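Local coordinates for tyrosine specific protein phosphatase (Trypanosoma cruzi, PDB 4AZ1) that probably removes phosphate from phosphotyrosine residues of other proteins, as the classical protein tyrosine phosphatases do, at residues 40-43 and 48-51; 127-132 and 225-230; 189-194 and 203-208. All blocks are in the same frame, centred on the assembly; numbering follows the deposited sequence.

Contact 1 (40-43 and 48-51); sequences ATSL and KNRY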
# COMPACT_ATOMS: atom_id res chain seq x y z
N ALA A 40 20.72 9.20 2.28
CA ALA A 40 19.92 10.30 1.72
C ALA A 40 18.50 9.92 1.35
O ALA A 40 17.54 10.50 1.87
CB ALA A 40 20.64 10.91 0.51
N THR A 41 18.35 8.98 0.43
CA THR A 41 17.03 8.61 -0.07
C THR A 41 16.16 7.99 1.01
O THR A 41 14.96 8.28 1.11
CB THR A 41 17.14 7.65 -1.26
OG1 THR A 41 17.89 8.28 -2.30
CG2 THR A 41 15.75 7.29 -1.78
N SER A 42 16.77 7.14 1.82
CA SER A 42 16.06 6.46 2.87
C SER A 42 15.55 7.48 3.90
O SER A 42 14.45 7.34 4.44
CB SER A 42 16.99 5.44 3.53
OG SER A 42 16.27 4.63 4.41
N LEU A 43 16.36 8.51 4.14
CA LEU A 43 16.03 9.53 5.14
C LEU A 43 14.87 10.46 4.73
O LEU A 43 14.10 10.90 5.59
CB LEU A 43 17.26 10.36 5.49
CG LEU A 43 17.95 9.95 6.79
CD1 LEU A 43 19.31 10.63 6.95
CD2 LEU A 43 17.05 10.24 7.99
N LYS A 48 7.69 6.00 4.95
CA LYS A 48 7.60 4.61 4.52
C LYS A 48 8.59 3.72 5.24
O LYS A 48 8.73 2.53 4.93
CB LYS A 48 7.78 4.50 3.00
CG LYS A 48 6.59 5.06 2.22
CD LYS A 48 6.86 5.08 0.73
CE LYS A 48 5.64 5.60 -0.03
NZ LYS A 48 5.96 5.87 -1.46
N ASN A 49 9.30 4.30 6.20
CA ASN A 49 10.19 3.50 7.03
C ASN A 49 9.42 2.94 8.22
O ASN A 49 8.75 3.69 8.94
CB ASN A 49 11.38 4.34 7.48
CG ASN A 49 12.31 4.68 6.32
OD1 ASN A 49 12.35 3.96 5.32
ND2 ASN A 49 13.06 5.77 6.46
N ARG A 50 9.50 1.62 8.41
CA ARG A 50 8.87 1.00 9.57
C ARG A 50 9.55 1.46 10.87
O ARG A 50 8.89 1.69 11.89
CB ARG A 50 8.92 -0.52 9.44
CG ARG A 50 8.18 -1.28 10.56
CD ARG A 50 8.13 -2.80 10.29
NE ARG A 50 7.29 -3.12 9.14
CZ ARG A 50 5.96 -3.20 9.17
NH1 ARG A 50 5.31 -2.99 10.31
NH2 ARG A 50 5.27 -3.48 8.07
N TYR A 51 10.87 1.59 10.84
CA TYR A 51 11.61 2.04 12.02
C TYR A 51 12.44 3.27 11.64
O TYR A 51 13.22 3.24 10.68
CB TYR A 51 12.51 0.92 12.54
CG TYR A 51 11.75 -0.34 12.90
CD1 TYR A 51 11.11 -0.45 14.13
CD2 TYR A 51 11.65 -1.40 12.01
CE1 TYR A 51 10.39 -1.60 14.47
CE2 TYR A 51 10.94 -2.57 12.34
CZ TYR A 51 10.31 -2.65 13.57
OH TYR A 51 9.60 -3.79 13.94
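N49 meets S42 through a single polar contact that ties a short helix to the loop following it. N49 ND2 donates a hydrogen bond to the main-chain oxygen S42 O, 2.9 Å away, with an N-H...O angle of 152°. The bond is moderately bent. S42 O lies close to the plane of the N49 amide, where the N-H points, whereas ND2 itself stands above the S42 carbonyl plane, 36° out of it. CG of N49 lies beside its own backbone N (chi1 -69°), which carries the amide across the gap to helix 40-44.

The two side chains meet only loosely, S42 OG and N49 ND2 being 4.0 Å apart. Their polar ends are joined instead through a shared neighbour, since Y76 OH is hydrogen-bonded to both S42 OG and N49 OD1. N78 ND2 also binds N49 OD1, and A56 N binds S42 OG.

Beyond the contact itself, R50 CG stands 3.5 Å above one face of the Y51 ring, toward its rim. The guanidinium group of R50 leads elsewhere, to a salt bridge with D131, and R50 O accepts a bond from R35 of the second subunit.

The sequence KNRY marks this as the phosphotyrosine-recognition loop of classical tyrosine phosphatases. Both ends of the N49 amide are engaged, nitrogen on a carbonyl and oxygen on Y76 and N78, and this pattern fixes both its rotation and which end is which. The chemistry is consistent with a buried polar tie that holds the start of the recognition loop to helix 40-44.

Contact 2 (127-132 and 225-230); sequences FVKADR and HCSAGI. With FMT (formic acid), chain D.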
# COMPACT_ATOMS: atom_id res chain seq x y z
N PHE A 127 3.40 -7.58 19.55
CA PHE A 127 3.87 -6.44 18.76
C PHE A 127 3.81 -6.73 17.27
O PHE A 127 3.96 -7.89 16.86
CB PHE A 127 5.29 -6.07 19.20
CG PHE A 127 5.37 -5.74 20.66
CD1 PHE A 127 4.99 -4.48 21.12
CD2 PHE A 127 5.73 -6.72 21.58
CE1 PHE A 127 5.01 -4.17 22.48
CE2 PHE A 127 5.75 -6.41 22.96
CZ PHE A 127 5.40 -5.14 23.40
N VAL A 128 3.57 -5.68 16.48
CA VAL A 128 3.51 -5.82 15.02
C VAL A 128 4.90 -5.94 14.43
O VAL A 128 5.77 -5.11 14.70
CB VAL A 128 2.80 -4.62 14.34
CG1 VAL A 128 2.60 -4.93 12.86
CG2 VAL A 128 1.45 -4.31 15.00
N LYS A 129 5.12 -6.95 13.59
CA LYS A 129 6.38 -7.09 12.87
C LYS A 129 6.22 -6.78 11.38
O LYS A 129 7.14 -6.28 10.74
CB LYS A 129 6.91 -8.52 13.03
CG LYS A 129 7.27 -8.89 14.45
CD LYS A 129 8.53 -8.14 14.87
CE LYS A 129 8.96 -8.51 16.27
NZ LYS A 129 10.22 -7.74 16.61
N ALA A 130 5.06 -7.11 10.83
CA ALA A 130 4.85 -6.95 9.39
C ALA A 130 3.38 -6.73 9.04
O ALA A 130 2.49 -6.96 9.86
CB ALA A 130 5.39 -8.16 8.63
N ASP A 131 3.15 -6.32 7.80
CA ASP A 131 1.80 -6.10 7.30
C ASP A 131 1.54 -6.99 6.10
O ASP A 131 2.38 -7.11 5.21
CB ASP A 131 1.60 -4.62 6.92
CG ASP A 131 1.52 -3.71 8.14
OD1 ASP A 131 0.42 -3.61 8.73
OD2 ASP A 131 2.55 -3.09 8.50
N ARG A 132 0.37 -7.63 6.09
CA ARG A 132 0.01 -8.55 5.01
C ARG A 132 -0.01 -7.90 3.62
O ARG A 132 -0.60 -6.83 3.42
CB ARG A 132 -1.35 -9.20 5.30
CG ARG A 132 -1.76 -10.23 4.24
CD ARG A 132 -3.00 -11.00 4.69
NE ARG A 132 -4.05 -10.08 5.10
CZ ARG A 132 -4.87 -9.46 4.26
NH1 ARG A 132 -4.77 -9.66 2.94
NH2 ARG A 132 -5.81 -8.63 4.72
N HIS A 225 12.95 -10.53 3.75
CA HIS A 225 12.63 -9.53 4.76
C HIS A 225 12.18 -10.18 6.06
O HIS A 225 11.63 -11.27 6.05
CB HIS A 225 11.57 -8.54 4.28
CG HIS A 225 10.20 -9.11 4.16
ND1 HIS A 225 9.25 -9.00 5.16
CD2 HIS A 225 9.60 -9.79 3.15
CE1 HIS A 225 8.12 -9.57 4.76
NE2 HIS A 225 8.31 -10.07 3.55
N CYS A 226 12.46 -9.50 7.17
CA CYS A 226 11.86 -9.85 8.45
C CYS A 226 11.01 -8.65 8.82
O CYS A 226 10.14 -8.26 8.03
CB CYS A 226 12.91 -10.18 9.50
SG CYS A 226 14.34 -9.09 9.54
N SER A 227 11.23 -8.03 9.98
CA SER A 227 10.54 -6.75 10.25
C SER A 227 11.34 -5.54 9.78
O SER A 227 10.87 -4.78 8.92
CB SER A 227 10.13 -6.60 11.72
OG SER A 227 9.34 -5.41 11.91
N ALA A 228 12.55 -5.36 10.31
CA ALA A 228 13.40 -4.24 9.90
C ALA A 228 14.32 -4.66 8.76
O ALA A 228 14.98 -3.83 8.15
CB ALA A 228 14.24 -3.73 11.09
N GLY A 229 14.37 -5.97 8.48
CA GLY A 229 15.19 -6.46 7.38
C GLY A 229 16.69 -6.48 7.61
O GLY A 229 17.47 -6.42 6.64
N ILE A 230 17.12 -6.56 8.86
CA ILE A 230 18.55 -6.70 9.13
C ILE A 230 18.87 -7.85 10.09
O ILE A 230 20.04 -8.19 10.28
CB ILE A 230 19.19 -5.40 9.71
CG1 ILE A 230 18.52 -4.97 11.02
CG2 ILE A 230 19.22 -4.26 8.68
CD1 ILE A 230 19.25 -3.75 11.72
C FMT D . 12.96 -7.82 13.26
O1 FMT D . 12.27 -8.71 12.77
O2 FMT D . 13.33 -6.82 12.63
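S227 has OG turned opposite its backbone N (chi1 -174°), toward K129, while K129 bends its chain at chi2 (-71°) and brings CD back over S227. The loop 225-230 opens the signature P-loop of the tyrosine phosphatases, HCSAGIGR, between strand 222-225 and helix 232-247; the segment 127-132 runs past it.

The central bond is short. S227 OG donates to K129 O at 2.6 Å, in the carbonyl plane and on a lone pair, with a C=O...O angle of 122°. S227 CA also approaches K129 O, a CA-H...O contact of 3.5 Å. Alongside this polar pair, K129 CD packs against S227 CB at 3.9 Å, so the aliphatic part of the lysine lies beside the serine and its ammonium group continues to a salt bridge with D196. Y51 OH of the phosphotyrosine-recognition loop is a second hydrogen-bond partner of S227 OG, and the serine therefore joins three segments beside the pocket.

Within the loop itself, H225 ND1 donates to C226 O at 3.1 Å, close to the plane of its ring, and its other nitrogen bonds Y133 OH. With the imidazole held at both nitrogens, its rotation is fixed next to C226, which holds the position of the family's nucleophilic cysteine.

A formic acid molecule, probably from the crystallisation liquor, lies in the P-loop much as the phosphate of a substrate would be expected to, and R232 grips it too. Two successive main-chain amides point into the pocket: S227 N bonds formic acid O1, and A228 N bonds formic acid O2 at 2.8 Å in a nearly straight bond.

Contact 3 (189-194 and 203-208); sequences VQYTGW and ATSLEA. With FMT (formic acid), chain G.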
# COMPACT_ATOMS: atom_id res chain seq x y z
N VAL A 189 7.61 -17.36 0.39
CA VAL A 189 7.77 -18.42 1.37
C VAL A 189 7.86 -17.74 2.74
O VAL A 189 8.74 -16.91 2.97
CB VAL A 189 9.07 -19.23 1.11
CG1 VAL A 189 9.17 -20.42 2.07
CG2 VAL A 189 9.09 -19.73 -0.34
N GLN A 190 6.93 -18.04 3.64
CA GLN A 190 6.96 -17.44 4.96
C GLN A 190 7.34 -18.49 6.00
O GLN A 190 6.74 -19.56 6.09
CB GLN A 190 5.60 -16.80 5.33
CG GLN A 190 5.59 -16.08 6.69
CD GLN A 190 4.21 -15.60 7.09
OE1 GLN A 190 3.21 -15.94 6.43
NE2 GLN A 190 4.13 -14.79 8.15
N TYR A 191 8.35 -18.16 6.81
CA TYR A 191 8.79 -19.04 7.88
C TYR A 191 8.43 -18.39 9.21
O TYR A 191 8.93 -17.30 9.54
CB TYR A 191 10.31 -19.27 7.75
CG TYR A 191 10.94 -20.00 8.91
CD1 TYR A 191 10.30 -21.08 9.49
CD2 TYR A 191 12.18 -19.61 9.42
CE1 TYR A 191 10.87 -21.76 10.55
CE2 TYR A 191 12.77 -20.29 10.47
CZ TYR A 191 12.10 -21.37 11.03
OH TYR A 191 12.67 -22.06 12.09
N THR A 192 7.56 -19.06 9.96
CA THR A 192 7.00 -18.50 11.20
C THR A 192 7.48 -19.23 12.45
O THR A 192 6.91 -19.06 13.53
CB THR A 192 5.45 -18.57 11.19
OG1 THR A 192 5.04 -19.94 11.06
CG2 THR A 192 4.85 -17.76 10.07
N GLY A 193 8.53 -20.03 12.32
CA GLY A 193 9.00 -20.82 13.45
C GLY A 193 10.27 -20.27 14.09
O GLY A 193 10.93 -20.97 14.87
N TRP A 194 10.62 -19.03 13.76
CA TRP A 194 11.78 -18.39 14.36
C TRP A 194 11.42 -16.97 14.82
O TRP A 194 11.48 -16.01 14.05
CB TRP A 194 12.93 -18.37 13.33
CG TRP A 194 14.17 -17.71 13.84
CD1 TRP A 194 14.45 -17.40 15.14
CD2 TRP A 194 15.30 -17.29 13.07
NE1 TRP A 194 15.69 -16.82 15.22
CE2 TRP A 194 16.23 -16.74 13.97
CE3 TRP A 194 15.62 -17.34 11.71
CZ2 TRP A 194 17.46 -16.23 13.56
CZ3 TRP A 194 16.84 -16.83 11.30
CH2 TRP A 194 17.74 -16.28 12.22
N ALA A 203 16.65 -26.81 12.96
CA ALA A 203 17.59 -26.62 11.85
C ALA A 203 16.99 -26.88 10.46
O ALA A 203 17.35 -26.21 9.49
CB ALA A 203 18.83 -27.49 12.07
N THR A 204 16.09 -27.86 10.36
CA THR A 204 15.54 -28.26 9.06
C THR A 204 14.82 -27.13 8.29
O THR A 204 14.82 -27.12 7.06
CB THR A 204 14.61 -29.47 9.20
OG1 THR A 204 13.42 -29.09 9.89
CG2 THR A 204 15.29 -30.59 9.97
N SER A 205 14.22 -26.19 9.00
CA SER A 205 13.44 -25.15 8.33
C SER A 205 14.32 -24.19 7.54
O SER A 205 14.02 -23.84 6.39
CB SER A 205 12.60 -24.37 9.35
OG SER A 205 11.64 -25.23 9.94
N LEU A 206 15.41 -23.76 8.17
CA LEU A 206 16.39 -22.91 7.51
C LEU A 206 16.95 -23.62 6.27
O LEU A 206 17.05 -23.02 5.20
CB LEU A 206 17.51 -22.57 8.49
CG LEU A 206 18.02 -21.13 8.52
CD1 LEU A 206 16.87 -20.16 8.36
CD2 LEU A 206 18.73 -20.87 9.83
N GLU A 207 17.31 -24.89 6.41
CA GLU A 207 17.79 -25.67 5.26
C GLU A 207 16.76 -25.71 4.12
O GLU A 207 17.11 -25.63 2.93
CB GLU A 207 18.16 -27.09 5.68
CG GLU A 207 19.54 -27.22 6.36
CD GLU A 207 20.72 -27.09 5.38
OE1 GLU A 207 20.49 -26.82 4.18
OE2 GLU A 207 21.88 -27.27 5.81
N ALA A 208 15.48 -25.80 4.48
CA ALA A 208 14.41 -25.86 3.49
C ALA A 208 14.32 -24.51 2.76
O ALA A 208 14.18 -24.46 1.53
CB ALA A 208 13.09 -26.19 4.16
C FMT G . 1.48 -15.08 10.51
O1 FMT G . 2.29 -14.29 10.03
O2 FMT G . 1.49 -15.44 11.69
O HOH W 1 11.44 -24.18 12.92
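Y191 and S205 make the closest approach between 189-194 and 203-208. With CG opposite its backbone N (chi1 172°), the tyrosine sends its ring from the strand end to the helix, where S205 CB lies 3.4 Å from Y191 CE1 and also near CZ and OH. The methylene meets the ring obliquely. A second, looser apolar contact pairs W194 CZ3 with L206 CD1 at 4.4 Å, and L206 also rests on V279 and T283 of helix 274-288, so one leucine touches both the indole and a neighbouring helix. As the chain runs on from the strand, W194 N comes to stand 3.9 Å above the Y191 ring, toward its rim.

Y191 and S205 are also linked through water. One water molecule lies at the edge of the Y191 ring, in its plane, 2.6 Å from Y191 OH, and gives a longer bond of 3.2 Å to S205 OG. That serine hydroxyl is bonded to L167 O as well. Farther along the chain, W194 NE1 bonds G198 O, which fixes the indole within its own loop, and W194 O is held by R232 of the P-loop.

The sequence from W194 onward, WPDHG, identifies the WPD loop of the classical tyrosine phosphatases. Y191 and W194 pack the incoming limb of the WPD loop onto the first turn of helix 203-215, the strand-to-helix connection that carries this loop in classical tyrosine phosphatases.

Contact 1 closes before contact 2 opens, and contact 3 is nested inside the long loop that contact 2 closes. The centres of contacts 1 and 2 lie about 14 Å apart, and the two touch directly through side chains of the recognition loop. Contact 3 touches neither: its centre is about 16 Å from that of contact 2 and about 28 Å from that of contact 1, on the opposite side of the chain's centre. Strands 222-225 and 184-191, which lead into the P-loop and the WPD loop, belong to one mixed sheet. The three contacts lie in or beside the three loops that line the pocket in classical tyrosine phosphatases.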